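Local coordinates for protein ORF99 (Acidianus Filamentous Virus 1, PDB 3DF6) that is of unknown function but is stable to heat and acid, and may possibly act as an anti-CRISPR protein, at residues L9-K12 with V13-F17; T31-D34 with E35-E39; S50-N54 with G55-D59. The protein carries 2 engineered substitutions. All coordinates share one frame; numbering follows the deposited sequence. Where two conformers were deposited one is given.

Interaction 1. Residues L9-K12 with V13-F17. With CA (calcium ion), chain J.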
loop_
_atom_site.group_PDB
_atom_site.type_symbol
_atom_site.label_atom_id
_atom_site.label_comp_id
_atom_site.label_asym_id
_atom_site.label_seq_id
_atom_site.Cartn_x
_atom_site.Cartn_y
_atom_site.Cartn_z
ATOM N N LEU C 9 4.341 2.865 10.184
ATOM C CA LEU C 9 3.525 2.012 9.308
ATOM C C LEU C 9 4.110 1.885 7.895
ATOM O O LEU C 9 4.163 0.781 7.336
ATOM C CB LEU C 9 2.053 2.464 9.265
ATOM C CG LEU C 9 1.128 1.658 8.332
ATOM C CD1 LEU C 9 -0.240 1.440 8.951
ATOM C CD2 LEU C 9 0.985 2.302 6.919
ATOM N N LEU C 10 4.576 2.992 7.320
ATOM C CA LEU C 10 5.187 2.919 5.987
ATOM C C LEU C 10 6.395 1.976 5.957
ATOM O O LEU C 10 6.568 1.216 4.996
ATOM C CB LEU C 10 5.611 4.301 5.491
ATOM C CG LEU C 10 4.515 5.372 5.329
ATOM C CD1 LEU C 10 5.121 6.696 4.844
ATOM C CD2 LEU C 10 3.415 4.887 4.387
ATOM N N ILE C 11 7.212 2.031 7.016
ATOM C CA ILE C 11 8.385 1.170 7.151
ATOM C C ILE C 11 7.949 -0.291 7.226
ATOM O O ILE C 11 8.548 -1.154 6.582
ATOM C CB ILE C 11 9.260 1.566 8.395
ATOM C CG1 ILE C 11 9.928 2.927 8.176
ATOM C CG2 ILE C 11 10.336 0.515 8.677
ATOM C CD1 ILE C 11 10.353 3.605 9.469
ATOM N N LYS C 12 6.918 -0.553 8.027
ATOM C CA LYS C 12 6.309 -1.867 8.142
ATOM C C LYS C 12 5.726 -2.412 6.823
ATOM O O LYS C 12 5.849 -3.616 6.539
ATOM C CB LYS C 12 5.227 -1.834 9.217
ATOM C CG LYS C 12 4.567 -3.176 9.503
ATOM C CD LYS C 12 5.561 -4.244 9.999
ATOM C CE LYS C 12 4.796 -5.470 10.498
ATOM N NZ LYS C 12 5.666 -6.558 11.033
ATOM N N VAL C 13 5.062 -1.544 6.054
ATOM C CA VAL C 13 4.573 -1.905 4.714
ATOM C C VAL C 13 5.739 -2.449 3.895
ATOM O O VAL C 13 5.626 -3.521 3.282
ATOM C CB VAL C 13 3.853 -0.709 3.993
ATOM C CG1 VAL C 13 3.638 -0.974 2.469
ATOM C CG2 VAL C 13 2.500 -0.392 4.671
ATOM N N VAL C 14 6.860 -1.728 3.904
ATOM C CA VAL C 14 8.039 -2.135 3.133
ATOM C C VAL C 14 8.581 -3.471 3.672
ATOM O O VAL C 14 8.869 -4.394 2.894
ATOM C CB VAL C 14 9.120 -0.986 3.065
ATOM C CG1 VAL C 14 10.445 -1.471 2.471
ATOM C CG2 VAL C 14 8.588 0.178 2.264
ATOM N N ASP C 15 8.674 -3.586 5.001
ATOM C CA ASP C 15 9.059 -4.853 5.612
ATOM C C ASP C 15 8.180 -6.035 5.164
ATOM O O ASP C 15 8.700 -7.098 4.834
ATOM C CB ASP C 15 9.039 -4.743 7.134
ATOM C CG ASP C 15 10.179 -3.908 7.655
ATOM O OD1 ASP C 15 11.174 -3.743 6.916
ATOM O OD2 ASP C 15 10.081 -3.412 8.798
ATOM N N LEU C 16 6.863 -5.828 5.156
ATOM C CA LEU C 16 5.904 -6.879 4.807
ATOM C C LEU C 16 6.009 -7.240 3.322
ATOM O O LEU C 16 5.811 -8.398 2.918
ATOM C CB LEU C 16 4.477 -6.414 5.120
ATOM C CG LEU C 16 4.065 -6.419 6.588
ATOM C CD1 LEU C 16 2.793 -5.577 6.741
ATOM C CD2 LEU C 16 3.833 -7.842 7.100
ATOM N N PHE C 17 6.303 -6.231 2.521
ATOM C CA PHE C 17 6.575 -6.410 1.109
ATOM C C PHE C 17 7.828 -7.264 0.911
ATOM O O PHE C 17 7.797 -8.245 0.152
ATOM C CB PHE C 17 6.684 -5.046 0.387
ATOM C CG PHE C 17 7.344 -5.128 -0.967
ATOM C CD1 PHE C 17 6.700 -5.763 -2.031
ATOM C CD2 PHE C 17 8.619 -4.601 -1.161
ATOM C CE1 PHE C 17 7.307 -5.872 -3.288
ATOM C CE2 PHE C 17 9.246 -4.688 -2.422
ATOM C CZ PHE C 17 8.595 -5.337 -3.483
HETATM CA CA CA J . 13.062 -2.467 6.730
HETATM O O HOH W 1 11.417 -0.929 5.778
HETATM O O HOH W 2 12.471 -2.144 9.283
HETATM O O HOH W 3 14.423 -2.745 4.658
HETATM O O HOH W 4 14.735 -1.330 7.985
#

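Interaction 2. Residues T31-D34 with E35-E39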
loop_
_atom_site.group_PDB
_atom_site.type_symbol
_atom_site.label_atom_id
_atom_site.label_comp_id
_atom_site.label_asym_id
_atom_site.label_seq_id
_atom_site.Cartn_x
_atom_site.Cartn_y
_atom_site.Cartn_z
ATOM N N THR C 31 4.573 13.094 2.563
ATOM C CA THR C 31 4.964 13.154 3.967
ATOM C C THR C 31 6.484 13.295 4.039
ATOM O O THR C 31 7.208 12.814 3.153
ATOM C CB THR C 31 4.402 11.900 4.748
ATOM O OG1 THR C 31 4.639 12.037 6.157
ATOM C CG2 THR C 31 4.999 10.582 4.223
ATOM N N THR C 32 6.969 13.981 5.070
ATOM C CA THR C 32 8.385 14.286 5.160
ATOM C C THR C 32 9.066 13.477 6.258
ATOM O O THR C 32 8.743 13.613 7.445
ATOM C CB THR C 32 8.630 15.809 5.354
ATOM O OG1 THR C 32 8.100 16.509 4.228
ATOM C CG2 THR C 32 10.135 16.111 5.458
ATOM N N LEU C 33 10.016 12.652 5.833
ATOM C CA LEU C 33 10.760 11.758 6.698
ATOM C C LEU C 33 12.109 12.319 7.101
ATOM O O LEU C 33 12.850 12.831 6.254
ATOM C CB LEU C 33 11.034 10.433 5.987
ATOM C CG LEU C 33 9.975 9.324 5.986
ATOM C CD1 LEU C 33 8.683 9.788 5.317
ATOM C CD2 LEU C 33 10.541 8.108 5.277
ATOM N N ASP C 34 12.410 12.176 8.397
ATOM C CA ASP C 34 13.755 12.358 8.947
ATOM C C ASP C 34 14.708 11.342 8.278
ATOM O O ASP C 34 14.268 10.286 7.827
ATOM C CB ASP C 34 13.662 12.113 10.463
ATOM C CG ASP C 34 15.001 12.130 11.174
ATOM O OD1 ASP C 34 16.038 12.516 10.588
ATOM O OD2 ASP C 34 15.010 11.764 12.368
ATOM N N GLU C 35 15.999 11.665 8.209
ATOM C CA GLU C 35 16.977 10.758 7.614
ATOM C C GLU C 35 16.913 9.361 8.226
ATOM O O GLU C 35 16.974 8.363 7.506
ATOM C CB GLU C 35 18.402 11.299 7.758
ATOM C CG GLU C 35 19.434 10.457 6.980
ATOM C CD GLU C 35 20.836 10.980 7.115
ATOM O OE1 GLU C 35 21.036 12.012 7.782
ATOM O OE2 GLU C 35 21.758 10.343 6.572
ATOM N N LEU C 36 16.799 9.306 9.557
ATOM C CA LEU C 36 16.675 8.037 10.283
ATOM C C LEU C 36 15.488 7.216 9.823
ATOM O O LEU C 36 15.604 5.997 9.675
ATOM C CB LEU C 36 16.583 8.263 11.800
ATOM C CG LEU C 36 17.879 8.757 12.435
ATOM C CD1 LEU C 36 17.622 9.370 13.817
ATOM C CD2 LEU C 36 18.942 7.655 12.499
ATOM N N GLU C 37 14.351 7.886 9.619
ATOM C CA GLU C 37 13.165 7.209 9.121
ATOM C C GLU C 37 13.394 6.721 7.676
ATOM O O GLU C 37 13.046 5.568 7.346
ATOM C CB GLU C 37 11.910 8.106 9.246
ATOM C CG GLU C 37 11.730 8.769 10.671
ATOM C CD GLU C 37 10.469 9.640 10.760
ATOM O OE1 GLU C 37 10.256 10.504 9.862
ATOM O OE2 GLU C 37 9.679 9.464 11.737
ATOM N N PHE C 38 13.966 7.582 6.833
ATOM C CA PHE C 38 14.241 7.241 5.431
ATOM C C PHE C 38 15.166 6.023 5.310
ATOM O O PHE C 38 14.922 5.134 4.500
ATOM C CB PHE C 38 14.786 8.464 4.681
ATOM C CG PHE C 38 14.845 8.300 3.172
ATOM C CD1 PHE C 38 13.701 8.396 2.401
ATOM C CD2 PHE C 38 16.065 8.111 2.530
ATOM C CE1 PHE C 38 13.749 8.247 1.006
ATOM C CE2 PHE C 38 16.136 7.973 1.130
ATOM C CZ PHE C 38 14.954 8.034 0.371
ATOM N N GLU C 39 16.204 5.985 6.138
ATOM C CA GLU C 39 17.152 4.874 6.200
ATOM C C GLU C 39 16.520 3.571 6.686
ATOM O O GLU C 39 16.789 2.477 6.153
ATOM C CB GLU C 39 18.366 5.279 7.055
ATOM C CG GLU C 39 19.242 6.250 6.303
ATOM C CD GLU C 39 20.391 6.797 7.110
ATOM O OE1 GLU C 39 20.508 6.472 8.318
ATOM O OE2 GLU C 39 21.182 7.566 6.511
#

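Interaction 3. Residues S50-N54 with G55-D59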
loop_
_atom_site.group_PDB
_atom_site.type_symbol
_atom_site.label_atom_id
_atom_site.label_comp_id
_atom_site.label_asym_id
_atom_site.label_seq_id
_atom_site.Cartn_x
_atom_site.Cartn_y
_atom_site.Cartn_z
ATOM N N SER C 50 19.775 5.755 -8.556
ATOM C CA SER C 50 19.107 6.982 -8.151
ATOM C C SER C 50 19.093 7.918 -9.346
ATOM O O SER C 50 20.140 8.189 -9.906
ATOM C CB SER C 50 19.864 7.646 -6.994
ATOM O OG SER C 50 19.296 8.894 -6.651
ATOM N N ALA C 51 17.911 8.385 -9.733
ATOM C CA ALA C 51 17.770 9.268 -10.886
ATOM C C ALA C 51 17.063 10.537 -10.432
ATOM O O ALA C 51 16.060 10.470 -9.719
ATOM C CB ALA C 51 16.968 8.577 -11.983
ATOM N N GLU C 52 17.612 11.679 -10.832
ATOM C CA GLU C 52 17.025 12.985 -10.566
ATOM C C GLU C 52 16.375 13.539 -11.823
ATOM O O GLU C 52 16.981 13.574 -12.908
ATOM C CB GLU C 52 18.090 13.973 -10.069
ATOM C CG GLU C 52 17.543 15.312 -9.544
ATOM C CD GLU C 52 18.652 16.319 -9.235
ATOM O OE1 GLU C 52 19.813 15.895 -9.080
ATOM O OE2 GLU C 52 18.371 17.535 -9.161
ATOM N N ASN C 53 15.144 14.006 -11.666
ATOM C CA ASN C 53 14.427 14.638 -12.750
ATOM C C ASN C 53 13.573 15.780 -12.199
ATOM O O ASN C 53 12.744 15.545 -11.330
ATOM C CB ASN C 53 13.549 13.587 -13.429
ATOM C CG ASN C 53 12.882 14.107 -14.675
ATOM O OD1 ASN C 53 13.252 15.135 -15.205
ATOM N ND2 ASN C 53 11.872 13.393 -15.139
ATOM N N ASN C 54 13.801 17.005 -12.673
ATOM C CA ASN C 54 13.012 18.175 -12.240
ATOM C C ASN C 54 12.913 18.350 -10.709
ATOM O O ASN C 54 11.831 18.619 -10.181
ATOM C CB ASN C 54 11.589 18.128 -12.840
ATOM C CG ASN C 54 11.574 18.249 -14.350
ATOM O OD1 ASN C 54 12.612 18.160 -15.008
ATOM N ND2 ASN C 54 10.390 18.466 -14.910
ATOM N N GLY C 55 14.039 18.203 -10.011
ATOM C CA GLY C 55 14.089 18.389 -8.560
ATOM C C GLY C 55 13.543 17.218 -7.761
ATOM O O GLY C 55 13.473 17.286 -6.533
ATOM N N ILE C 56 13.167 16.139 -8.445
ATOM C CA ILE C 56 12.619 14.969 -7.778
ATOM C C ILE C 56 13.519 13.763 -8.041
ATOM O O ILE C 56 13.917 13.506 -9.189
ATOM C CB ILE C 56 11.163 14.652 -8.244
ATOM C CG1 ILE C 56 10.250 15.873 -8.070
ATOM C CG2 ILE C 56 10.602 13.431 -7.475
ATOM C CD1 ILE C 56 8.794 15.718 -8.600
ATOM N N PHE C 57 13.840 13.031 -6.978
ATOM C CA PHE C 57 14.519 11.738 -7.113
ATOM C C PHE C 57 13.625 10.505 -7.118
ATOM O O PHE C 57 12.757 10.321 -6.233
ATOM C CB PHE C 57 15.512 11.522 -5.986
ATOM C CG PHE C 57 16.624 12.488 -5.994
ATOM C CD1 PHE C 57 17.850 12.144 -6.553
ATOM C CD2 PHE C 57 16.453 13.764 -5.478
ATOM C CE1 PHE C 57 18.889 13.042 -6.573
ATOM C CE2 PHE C 57 17.512 14.681 -5.500
ATOM C CZ PHE C 57 18.722 14.315 -6.054
ATOM N N ILE C 58 13.879 9.623 -8.090
ATOM C CA ILE C 58 13.288 8.293 -7.991
ATOM C C ILE C 58 14.459 7.342 -7.815
ATOM O O ILE C 58 15.321 7.232 -8.706
ATOM C CB ILE C 58 12.447 7.865 -9.191
ATOM C CG1 ILE C 58 11.314 8.869 -9.411
ATOM C CG2 ILE C 58 11.886 6.439 -8.920
ATOM C CD1 ILE C 58 10.456 8.621 -10.618
ATOM N N ASP C 59 14.505 6.694 -6.654
ATOM C CA ASP C 59 15.488 5.652 -6.419
ATOM C C ASP C 59 14.859 4.276 -6.566
ATOM O O ASP C 59 13.714 4.057 -6.182
ATOM C CB ASP C 59 16.101 5.760 -5.030
ATOM C CG ASP C 59 16.959 7.001 -4.850
ATOM O OD1 ASP C 59 17.080 7.845 -5.777
ATOM O OD2 ASP C 59 17.498 7.138 -3.742
HETATM O O HOH W 5 16.524 18.057 -11.035
#

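Interaction 1. Residues L9-K12 with V13-F17
A calcium ion sits beside one helical turn between Ile11 and Asp15, and within this turn its ligand is a carboxylate oxygen of Asp15. Asp15 OD1 binds the calcium at 2.3 Å, together with four waters. Two of those waters reach back to the helix: one donates to Asp15 OD2 at 2.7 Å, while another lies 3.0 Å from Ile11 O, a bond for which other acceptors may compete. Ile11 O is meanwhile the helical acceptor for Asp15 N at 2.9 Å, so residue and hydrated ion meet around the same carbonyl. With chi1 at -72°, the carboxylate of Asp15 is turned back beside its own backbone N, alongside Ile11, whose CG2 runs the same way and comes within 3.9 Å of Asp15 OD2.

Away from the ion, the side-chain contacts are apolar, on top of the regular i to i+4 backbone bonds. The CD2 methyl of Leu9 meets the CG2 methyl of Val13 at 3.8 Å. Lys12 bends at chi2 (61°), which carries its chain past Leu16: Lys12 CG lies 4.1 Å from Leu16 CD1, and the amine continues outward, with NZ 5.9 Å from Asp15 OD2 and therefore not paired with it. This flank faces the second subunit, where Val13 and Leu16 pack on Leu9 of that chain; on the inner side, Leu10 and Val13 touch Met27 of strand 25-34. Five ligands are seen here, four of them water, which suggests a peripheral, largely hydrated ion that would probably help keep Asp15 deprotonated.

Interaction 2. Residues T31-D34 with E35-E39
A capping box closes the start of helix 35-42, where Asp34 is the N-cap and Glu37 lies three residues on. Glu37, in one of its two modelled conformers, brings OE1 back to accept from Asp34 N at 3.1 Å, so this bond is probably not made all the time; the N-H meets the oxygen on its anti side, 28° out of the carboxylate plane. Asp34 OD1 for its part accepts from Leu36 N, a weak capping bond at 3.5 Å. Asp34 CG stands opposite its backbone N (chi1 174°), so the carboxylate runs alongside Leu36, with OD2 3.8 Å from Leu36 CD1. The first helical bond follows at once, Phe38 N to Asp34 O at 2.9 Å.

Leu33, the last apolar residue of the strand, fills the corner beneath. Its CG rests 4.0 Å from Glu37 CB as the two side chains pass at an angle, and its CD2 methyl approaches the edge of the Phe38 ring, 4.3 Å from CD1. Phe38 leads on into the interior, stacked on Tyr85 and edge-to-face with Tyr77, while Glu37 OE1 has a second, weak partner in His7 ND1. The axes of 31-34 and 35-39 stand 95° apart. The result is a capping box, with Leu33 against Phe38 placed as in a hydrophobic staple, at a sharp strand-to-helix corner.

Interaction 3. Residues S50-N54 with G55-D59
Phe57 sets its ring back beside its own backbone N (chi1 -64°), while Glu52 on the partner strand sends CG away from its N (chi1 -171°) and then runs extended; together these torsions lay the glutamate chain over the ring. Glu52 CG sits 4.0 Å from the ring centroid, over the face and displaced toward the rim, a CH-pi contact. Farther along, Glu52 OE1 comes to 3.6 Å from Phe57 CZ, the carboxylate tipped 31° from the ring plane. Arg79 makes a cation-pi contact with the same phenylalanine.

On the same face of the hairpin, Ser50 OG donates to Asp59 OD1 at 2.6 Å, coming from above the carboxylate plane. Asp59 OD2 has its own partner, Tyr77 OH, so this buried carboxylate is held at both oxygens. The strands themselves pair in antiparallel fashion. Ala51 and Ile58 form a hydrogen-bonded pair, with Ile58 N to Ala51 O at 2.9 Å, and Asn53 with Ile56 is the next such pair, closed by Asn53 N to Ile56 O at 2.8 Å.

Asn54 and Gly55, both with positive phi, make the tight turn between them. Beside it one water donates to Glu52 OE2 and accepts from Gly55 N, each at 2.7 Å, bridging the glutamate to the loop. This is a beta hairpin with a two-residue loop, a type I' turn from Asn53 to Ile56, Asn-Gly being its classic central pair.

In the fold
The three contacts follow one another along the chain: interaction 1 on helix 3-18, interaction 2 where strand 25-34 turns into helix 35-42, interaction 3 in the hairpin of strands 47-53 and 56-64. Interactions 1 and 2 have centres about 14 Å apart and touch, Leu10 CD1 packing on Thr31 CG2 at 3.9 Å. Interaction 3 is about 17 Å from interaction 2 and about 22 Å from interaction 1, centre to centre. Within this chain, strands 25-34 and 47-53 are the outermost of one five-stranded antiparallel sheet. Tyr77 meets both Phe38 of interaction 2 and Phe57 of interaction 3, so helix 35-42 and the hairpin are joined through strand 69-80, while interaction 1 faces the second subunit.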